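PDB 5DFY: histidine kinase from Synechocystis sp., which senses light through a phycocyanobilin-binding GAF domain, the part crystallised here, and as a whole probably phosphorylates itself on histidine in two-component signalling. Local coordinates for residues S67-L72 / A168-A173; V73-P78 / Q161-L166. All coordinates share one frame; numbering follows the deposited sequence. Where two conformers were deposited one is given.

Overall arrangement
A bilin-binding GAF domain is built round an antiparallel sheet, and two sections of one strand pair in that sheet are described here. Strand 70-76 lies between 82-89 and 161-170, and both interactions join it to 161-170. Along the chain, interaction 2 (73-78 with 161-166) is nested inside the loop that interaction 1 (67-72 with 168-173) closes, and their centres are about 19 Å apart, on opposite sides of the centre of the chain. They meet where Leu166 CD1 packs 3.8 Å from Val71 CG1. Both reach phycocyanobilin, interaction 1 through a hydrogen bond and interaction 2 through apolar packing, so one strand pair provides two kinds of hold on the chromophore.

Interaction 1: S67-L72 / A168-A173; sequences SCDRVL and AYQNGA. With CYC (phycocyanobilin), chain B.
Tyr169 lies against Leu72 across two antiparallel strands and reaches past it to the chromophore. With CG beside its backbone N and anti to the carbonyl carbon (chi1 -52°), the phenol runs along the sheet face it shares with Arg70. Leu72 crosses it at about a right angle, Leu72 CD1 lying 3.6 Å from Tyr169 CE2. Beyond, Tyr169 OH donates to CYC OB at 2.6 Å, the carbonyl oxygen sitting at the ring's edge and in its plane, while Phe151 and Thr153 of strand 150-158 also touch the tyrosine.

A classic beta bulge marks the other end. Asp69 and Arg70 both face Tyr169, and Tyr169 O accepts from Asp69 N (2.8 Å) and Arg70 N (3.2 Å), the first donor nearly in line with the carbonyl and the second tilted from its plane. Tyr169 N returns a bond to Arg70 O. Within the bulge, the CB of Asp69 points toward the partner strand, and the anti lone pair of Asp69 OD2 takes the Asn171 N-H at 2.7 Å, almost straight at 174°. The same oxygen receives a water that also accepts from Gly172 N.

Arg70 extends with CG anti to its amide nitrogen (chi1 -160°) and bends at chi3, crossing Asn171 at about a right angle. A water accepts from Arg70 NE and lies 2.7 Å from Asn171 OD1, to which it can donate. Arg70 NH2 forms a salt bridge with Glu87 and bonds to the Glu94 carbonyl, while NH1 donates to the Phe146 carbonyl. The negative charge of Asp69 thus probably steadies the turn after the strand, while a hydrogen bond and apolar packing together restrain the phenol that meets the bilin.

Interaction 2: V73-P78 / Q161-L166; sequences VYRFNP and QLWGLL. With CYC (phycocyanobilin), chain B.
Two inner strands of the GAF sheet, 70-76 and 161-170, pair here beside the bilin pocket. Tyr74 and Leu165 form an antiparallel hydrogen-bonded pair, with Tyr74 N to Leu165 O at 3.0 Å and Leu165 N to Tyr74 O at 2.7 Å. Their side chains lie next to each other, pointing the same way on the chromophore side of the sheet. Tyr74 CG is anti to the backbone N (chi1 180°), which brings one ring face against CYC CMB, 3.7 Å above the ring plane and displaced toward its rim. Phe84 meets the same tyrosine edge-to-face.

On the other sheet face, Arg75 CG rests over the Trp163 six-membered ring in a CH-pi contact, 4.0 Å from its centroid, and Val73 CG1 meets the ring edge at Trp163 CH2 (3.7 Å). Trp163 and Gly164 form a classic beta bulge, both facing Val156 on strand 150-158. Were Trp163 replaced by an alanine, the Arg75 methylenes would probably lose their aromatic platform, and a gap would be likely to open beside Val73.

Phe76 N donates to Trp163 O at 2.9 Å, and a water gives protons to both Trp163 O and Phe76 O. The Phe76 ring meets the Gly164 backbone obliquely, with Phe76 CD2 3.5 Å from Gly164 CA, while Phe76 CE2 packs on Leu162 CG and Phe76 CZ on Leu165 CG.

Interaction 1: S67-L72 / A168-A173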
loop_
_atom_site.group_PDB
_atom_site.type_symbol
_atom_site.label_atom_id
_atom_site.label_comp_id
_atom_site.label_asym_id
_atom_site.label_seq_id
_atom_site.Cartn_x
_atom_site.Cartn_y
_atom_site.Cartn_z
ATOM N N SER A 67 -19.515 -10.610 15.547
ATOM C CA SER A 67 -20.412 -10.601 16.697
ATOM C C SER A 67 -19.641 -10.351 17.988
ATOM O O SER A 67 -19.873 -11.010 18.999
ATOM C CB SER A 67 -21.173 -11.924 16.797
ATOM O OG SER A 67 -22.030 -12.087 15.691
ATOM N N CYS A 68 -18.709 -9.415 17.951
ATOM C CA CYS A 68 -17.984 -9.008 19.144
ATOM C C CYS A 68 -18.712 -7.797 19.744
ATOM O O CYS A 68 -19.706 -7.327 19.196
ATOM C CB CYS A 68 -16.521 -8.696 18.833
ATOM S SG CYS A 68 -16.240 -7.406 17.605
ATOM N N ASP A 69 -18.226 -7.322 20.880
ATOM C CA ASP A 69 -18.913 -6.271 21.628
ATOM C C ASP A 69 -18.443 -4.863 21.288
ATOM O O ASP A 69 -19.228 -3.912 21.309
ATOM C CB ASP A 69 -18.745 -6.525 23.115
ATOM C CG ASP A 69 -19.418 -7.804 23.551
ATOM O OD1 ASP A 69 -20.576 -8.030 23.125
ATOM O OD2 ASP A 69 -18.792 -8.574 24.292
ATOM N N ARG A 70 -17.156 -4.730 20.954
ATOM C CA ARG A 70 -16.566 -3.424 20.641
ATOM C C ARG A 70 -15.523 -3.608 19.555
ATOM O O ARG A 70 -14.883 -4.637 19.515
ATOM C CB ARG A 70 -15.912 -2.784 21.854
ATOM C CG ARG A 70 -15.720 -1.283 21.723
ATOM C CD ARG A 70 -14.761 -0.671 22.735
ATOM N NE ARG A 70 -14.929 -1.093 24.134
ATOM C CZ ARG A 70 -15.780 -0.564 25.008
ATOM N NH1 ARG A 70 -15.799 -1.056 26.231
ATOM N NH2 ARG A 70 -16.602 0.423 24.685
ATOM N N VAL A 71 -15.384 -2.609 18.686
ATOM C CA VAL A 71 -14.294 -2.549 17.704
ATOM C C VAL A 71 -13.658 -1.176 17.820
ATOM O O VAL A 71 -14.364 -0.167 17.937
ATOM C CB VAL A 71 -14.790 -2.791 16.291
ATOM C CG1 VAL A 71 -13.662 -2.616 15.273
ATOM C CG2 VAL A 71 -15.431 -4.156 16.173
ATOM N N LEU A 72 -12.325 -1.131 17.786
ATOM C CA LEU A 72 -11.598 0.126 17.889
ATOM C C LEU A 72 -10.575 0.255 16.770
ATOM O O LEU A 72 -9.922 -0.729 16.369
ATOM C CB LEU A 72 -10.877 0.273 19.218
ATOM C CG LEU A 72 -11.749 0.289 20.483
ATOM C CD1 LEU A 72 -10.910 0.111 21.735
ATOM C CD2 LEU A 72 -12.542 1.585 20.519
ATOM N N ALA A 168 -10.758 -6.011 17.872
ATOM C CA ALA A 168 -12.074 -6.577 18.138
ATOM C C ALA A 168 -12.074 -7.119 19.577
ATOM O O ALA A 168 -11.136 -7.804 19.991
ATOM C CB ALA A 168 -12.397 -7.658 17.151
ATOM N N TYR A 169 -13.134 -6.809 20.329
ATOM C CA TYR A 169 -13.163 -7.042 21.777
ATOM C C TYR A 169 -14.438 -7.714 22.210
ATOM O O TYR A 169 -15.515 -7.392 21.719
ATOM C CB TYR A 169 -13.014 -5.721 22.534
ATOM C CG TYR A 169 -11.808 -4.945 22.067
ATOM C CD1 TYR A 169 -10.552 -5.226 22.570
ATOM C CD2 TYR A 169 -11.921 -3.981 21.083
ATOM C CE1 TYR A 169 -9.427 -4.535 22.119
ATOM C CE2 TYR A 169 -10.819 -3.286 20.635
ATOM C CZ TYR A 169 -9.577 -3.567 21.161
ATOM O OH TYR A 169 -8.489 -2.872 20.682
ATOM N N GLN A 170 -14.290 -8.667 23.128
ATOM C CA GLN A 170 -15.421 -9.244 23.845
ATOM C C GLN A 170 -15.366 -8.693 25.248
ATOM O O GLN A 170 -14.320 -8.714 25.877
ATOM C CB GLN A 170 -15.366 -10.779 23.844
ATOM C CG GLN A 170 -16.725 -11.450 23.762
ATOM C CD GLN A 170 -17.358 -11.339 22.385
ATOM O OE1 GLN A 170 -16.702 -10.960 21.419
ATOM N NE2 GLN A 170 -18.629 -11.674 22.286
ATOM N N ASN A 171 -16.508 -8.226 25.739
ATOM C CA ASN A 171 -16.563 -7.457 26.978
ATOM C C ASN A 171 -17.028 -8.213 28.207
ATOM O O ASN A 171 -16.636 -7.863 29.318
ATOM C CB ASN A 171 -17.494 -6.273 26.811
ATOM C CG ASN A 171 -16.893 -5.163 26.002
ATOM O OD1 ASN A 171 -16.061 -5.396 25.123
ATOM N ND2 ASN A 171 -17.290 -3.943 26.305
ATOM N N GLY A 172 -17.861 -9.223 28.002
ATOM C CA GLY A 172 -18.556 -9.867 29.110
ATOM C C GLY A 172 -18.310 -11.336 29.334
ATOM O O GLY A 172 -18.938 -11.937 30.214
ATOM N N ALA A 173 -17.418 -11.929 28.552
ATOM C CA ALA A 173 -17.090 -13.344 28.662
ATOM C C ALA A 173 -15.808 -13.598 27.890
ATOM O O ALA A 173 -15.468 -12.842 26.973
ATOM C CB ALA A 173 -18.194 -14.203 28.111
HETATM C CHA CYC B . 1.592 -5.380 25.286
HETATM N NA CYC B . -0.182 -3.655 24.716
HETATM C C1A CYC B . 0.623 -4.867 24.513
HETATM C C2A CYC B . 0.142 -5.485 23.232
HETATM C C3A CYC B . -0.920 -4.673 22.686
HETATM C C4A CYC B . -1.125 -3.548 23.612
HETATM C CMA CYC B . -1.643 -4.959 21.396
HETATM C CAA CYC B . 0.761 -6.723 22.607
HETATM C CBA CYC B . 1.993 -6.135 21.885
HETATM C CGA CYC B . 2.929 -7.134 21.205
HETATM O O1A CYC B . 2.831 -8.349 21.485
HETATM O O2A CYC B . 3.828 -6.751 20.379
HETATM C CHB CYC B . -2.038 -2.374 23.521
HETATM N NB CYC B . -4.063 -3.554 22.624
HETATM C C1B CYC B . -3.197 -2.370 22.883
HETATM C C2B CYC B . -3.862 -1.182 22.338
HETATM C C3B CYC B . -5.083 -1.571 21.771
HETATM C C4B CYC B . -5.269 -3.029 21.944
HETATM C CMB CYC B . -3.273 0.210 22.410
HETATM C CAB CYC B . -6.097 -0.662 21.088
HETATM C CBB CYC B . -6.166 -0.980 19.601
HETATM O OB CYC B . -6.188 -3.734 21.599
HETATM N NC CYC B . 0.300 -1.256 28.676
HETATM C C1C CYC B . -0.396 -0.435 29.284
HETATM C C2C CYC B . 0.452 0.107 30.678
HETATM C C3C CYC B . 1.709 -0.139 30.420
HETATM C C4C CYC B . 1.642 -1.421 29.437
HETATM C CMC CYC B . 0.073 1.596 31.007
HETATM C CAC CYC B . 2.700 -0.441 31.676
HETATM C CBC CYC B . 2.970 0.859 32.398
HETATM O OC CYC B . -1.506 -0.046 28.977
HETATM C CHD CYC B . 2.615 -2.326 29.260
HETATM N ND CYC B . 1.769 -3.517 27.136
HETATM C C1D CYC B . 2.549 -3.433 28.257
HETATM C C2D CYC B . 3.311 -4.561 28.366
HETATM C C3D CYC B . 3.023 -5.353 27.304
HETATM C C4D CYC B . 2.063 -4.698 26.538
HETATM C CMD CYC B . 4.305 -4.802 29.494
HETATM C CAD CYC B . 3.630 -6.700 27.002
HETATM C CBD CYC B . 2.707 -7.817 27.443
HETATM C CGD CYC B . 2.583 -7.814 28.956
HETATM O O1D CYC B . 1.512 -7.464 29.521
HETATM O O2D CYC B . 3.558 -8.158 29.680
HETATM O O HOH W 1 -20.064 -13.631 19.931
HETATM O O HOH W 2 -19.548 -10.504 25.917
HETATM O O HOH W 3 -14.048 -3.538 25.117
#

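Interaction 2: V73-P78 / Q161-L166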
loop_
_atom_site.group_PDB
_atom_site.type_symbol
_atom_site.label_atom_id
_atom_site.label_comp_id
_atom_site.label_asym_id
_atom_site.label_seq_id
_atom_site.Cartn_x
_atom_site.Cartn_y
_atom_site.Cartn_z
ATOM N N VAL A 73 -10.452 1.485 16.288
ATOM C CA VAL A 73 -9.381 1.879 15.371
ATOM C C VAL A 73 -8.422 2.785 16.127
ATOM O O VAL A 73 -8.834 3.806 16.677
ATOM C CB VAL A 73 -9.938 2.602 14.138
ATOM C CG1 VAL A 73 -8.780 3.008 13.192
ATOM C CG2 VAL A 73 -10.935 1.725 13.385
ATOM N N TYR A 74 -7.144 2.416 16.133
ATOM C CA TYR A 74 -6.097 3.082 16.916
ATOM C C TYR A 74 -5.005 3.480 15.955
ATOM O O TYR A 74 -4.477 2.627 15.259
ATOM C CB TYR A 74 -5.559 2.137 17.978
ATOM C CG TYR A 74 -4.462 2.606 18.903
ATOM C CD1 TYR A 74 -4.760 3.299 20.071
ATOM C CD2 TYR A 74 -3.131 2.286 18.656
ATOM C CE1 TYR A 74 -3.766 3.681 20.941
ATOM C CE2 TYR A 74 -2.120 2.680 19.529
ATOM C CZ TYR A 74 -2.453 3.357 20.672
ATOM O OH TYR A 74 -1.474 3.758 21.556
ATOM N N ARG A 75 -4.694 4.768 15.913
ATOM C CA ARG A 75 -3.725 5.312 14.956
ATOM C C ARG A 75 -2.456 5.709 15.679
ATOM O O ARG A 75 -2.524 6.447 16.663
ATOM C CB ARG A 75 -4.314 6.519 14.245
ATOM C CG ARG A 75 -3.399 7.111 13.188
ATOM C CD ARG A 75 -4.007 8.337 12.559
ATOM N NE ARG A 75 -4.157 9.364 13.576
ATOM C CZ ARG A 75 -5.067 10.330 13.559
ATOM N NH1 ARG A 75 -5.929 10.434 12.557
ATOM N NH2 ARG A 75 -5.110 11.192 14.562
ATOM N N PHE A 76 -1.308 5.231 15.198
ATOM C CA PHE A 76 -0.025 5.609 15.784
ATOM C C PHE A 76 0.378 7.049 15.487
ATOM O O PHE A 76 0.186 7.581 14.387
ATOM C CB PHE A 76 1.057 4.672 15.295
ATOM C CG PHE A 76 0.996 3.291 15.895
ATOM C CD1 PHE A 76 1.189 3.091 17.256
ATOM C CD2 PHE A 76 0.740 2.186 15.105
ATOM C CE1 PHE A 76 1.144 1.811 17.798
ATOM C CE2 PHE A 76 0.703 0.911 15.629
ATOM C CZ PHE A 76 0.892 0.718 16.988
ATOM N N ASN A 77 0.931 7.685 16.514
ATOM C CA ASN A 77 1.555 8.990 16.382
ATOM C C ASN A 77 2.992 8.776 15.966
ATOM O O ASN A 77 3.493 7.658 16.020
ATOM C CB ASN A 77 1.496 9.745 17.697
ATOM C CG ASN A 77 0.097 10.139 18.082
ATOM O OD1 ASN A 77 -0.699 10.549 17.240
ATOM N ND2 ASN A 77 -0.214 10.021 19.373
ATOM N N PRO A 78 3.678 9.853 15.570
ATOM C CA PRO A 78 5.066 9.673 15.142
ATOM C C PRO A 78 5.960 9.024 16.209
ATOM O O PRO A 78 6.847 8.256 15.841
ATOM C CB PRO A 78 5.504 11.106 14.824
ATOM C CG PRO A 78 4.236 11.758 14.344
ATOM C CD PRO A 78 3.163 11.195 15.247
ATOM N N GLN A 161 3.660 1.669 5.489
ATOM C CA GLN A 161 3.771 2.053 6.892
ATOM C C GLN A 161 2.785 1.373 7.835
ATOM O O GLN A 161 1.629 1.170 7.504
ATOM C CB GLN A 161 3.598 3.545 7.004
ATOM C CG GLN A 161 4.703 4.235 6.228
ATOM C CD GLN A 161 4.575 5.721 6.199
ATOM O OE1 GLN A 161 3.518 6.277 6.492
ATOM N NE2 GLN A 161 5.666 6.390 5.828
ATOM N N LEU A 162 3.275 1.026 9.015
ATOM C CA LEU A 162 2.417 0.559 10.108
ATOM C C LEU A 162 1.708 1.772 10.670
ATOM O O LEU A 162 2.271 2.549 11.435
ATOM C CB LEU A 162 3.215 -0.156 11.201
ATOM C CG LEU A 162 2.387 -0.577 12.431
ATOM C CD1 LEU A 162 1.305 -1.553 12.059
ATOM C CD2 LEU A 162 3.314 -1.173 13.494
ATOM N N TRP A 163 0.458 1.939 10.261
ATOM C CA TRP A 163 -0.291 3.139 10.539
ATOM C C TRP A 163 -1.059 3.059 11.857
ATOM O O TRP A 163 -1.260 4.065 12.531
ATOM C CB TRP A 163 -1.241 3.371 9.366
ATOM C CG TRP A 163 -2.299 4.410 9.523
ATOM C CD1 TRP A 163 -2.262 5.698 9.078
ATOM C CD2 TRP A 163 -3.589 4.235 10.126
ATOM N NE1 TRP A 163 -3.443 6.336 9.371
ATOM C CE2 TRP A 163 -4.270 5.463 10.021
ATOM C CE3 TRP A 163 -4.234 3.161 10.742
ATOM C CZ2 TRP A 163 -5.564 5.645 10.503
ATOM C CZ3 TRP A 163 -5.510 3.348 11.223
ATOM C CH2 TRP A 163 -6.160 4.582 11.112
ATOM N N GLY A 164 -1.468 1.856 12.218
ATOM C CA GLY A 164 -2.315 1.717 13.388
ATOM C C GLY A 164 -2.707 0.276 13.615
ATOM O O GLY A 164 -2.145 -0.650 13.028
ATOM N N LEU A 165 -3.709 0.109 14.471
ATOM C CA LEU A 165 -4.226 -1.182 14.885
ATOM C C LEU A 165 -5.740 -1.191 14.736
ATOM O O LEU A 165 -6.389 -0.167 14.904
ATOM C CB LEU A 165 -3.872 -1.502 16.338
ATOM C CG LEU A 165 -2.407 -1.393 16.741
ATOM C CD1 LEU A 165 -2.240 -1.647 18.237
ATOM C CD2 LEU A 165 -1.583 -2.372 15.972
ATOM N N LEU A 166 -6.265 -2.367 14.452
ATOM C CA LEU A 166 -7.704 -2.641 14.411
ATOM C C LEU A 166 -7.989 -3.728 15.438
ATOM O O LEU A 166 -7.448 -4.822 15.349
ATOM C CB LEU A 166 -8.121 -3.084 13.004
ATOM C CG LEU A 166 -9.600 -3.436 12.812
ATOM C CD1 LEU A 166 -10.507 -2.264 13.096
ATOM C CD2 LEU A 166 -9.813 -3.907 11.391
HETATM C CHA CYC B . 1.592 -5.380 25.286
HETATM N NA CYC B . -0.182 -3.655 24.716
HETATM C C1A CYC B . 0.623 -4.867 24.513
HETATM C C2A CYC B . 0.142 -5.485 23.232
HETATM C C3A CYC B . -0.920 -4.673 22.686
HETATM C C4A CYC B . -1.125 -3.548 23.612
HETATM C CMA CYC B . -1.643 -4.959 21.396
HETATM C CAA CYC B . 0.761 -6.723 22.607
HETATM C CBA CYC B . 1.993 -6.135 21.885
HETATM C CGA CYC B . 2.929 -7.134 21.205
HETATM O O1A CYC B . 2.831 -8.349 21.485
HETATM O O2A CYC B . 3.828 -6.751 20.379
HETATM C CHB CYC B . -2.038 -2.374 23.521
HETATM N NB CYC B . -4.063 -3.554 22.624
HETATM C C1B CYC B . -3.197 -2.370 22.883
HETATM C C2B CYC B . -3.862 -1.182 22.338
HETATM C C3B CYC B . -5.083 -1.571 21.771
HETATM C C4B CYC B . -5.269 -3.029 21.944
HETATM C CMB CYC B . -3.273 0.210 22.410
HETATM C CAB CYC B . -6.097 -0.662 21.088
HETATM C CBB CYC B . -6.166 -0.980 19.601
HETATM O OB CYC B . -6.188 -3.734 21.599
HETATM N NC CYC B . 0.300 -1.256 28.676
HETATM C C1C CYC B . -0.396 -0.435 29.284
HETATM C C2C CYC B . 0.452 0.107 30.678
HETATM C C3C CYC B . 1.709 -0.139 30.420
HETATM C C4C CYC B . 1.642 -1.421 29.437
HETATM C CMC CYC B . 0.073 1.596 31.007
HETATM C CAC CYC B . 2.700 -0.441 31.676
HETATM C CBC CYC B . 2.970 0.859 32.398
HETATM O OC CYC B . -1.506 -0.046 28.977
HETATM C CHD CYC B . 2.615 -2.326 29.260
HETATM N ND CYC B . 1.769 -3.517 27.136
HETATM C C1D CYC B . 2.549 -3.433 28.257
HETATM C C2D CYC B . 3.311 -4.561 28.366
HETATM C C3D CYC B . 3.023 -5.353 27.304
HETATM C C4D CYC B . 2.063 -4.698 26.538
HETATM C CMD CYC B . 4.305 -4.802 29.494
HETATM C CAD CYC B . 3.630 -6.700 27.002
HETATM C CBD CYC B . 2.707 -7.817 27.443
HETATM C CGD CYC B . 2.583 -7.814 28.956
HETATM O O1D CYC B . 1.512 -7.464 29.521
HETATM O O2D CYC B . 3.558 -8.158 29.680
HETATM O O HOH W 4 -0.190 6.559 11.801
#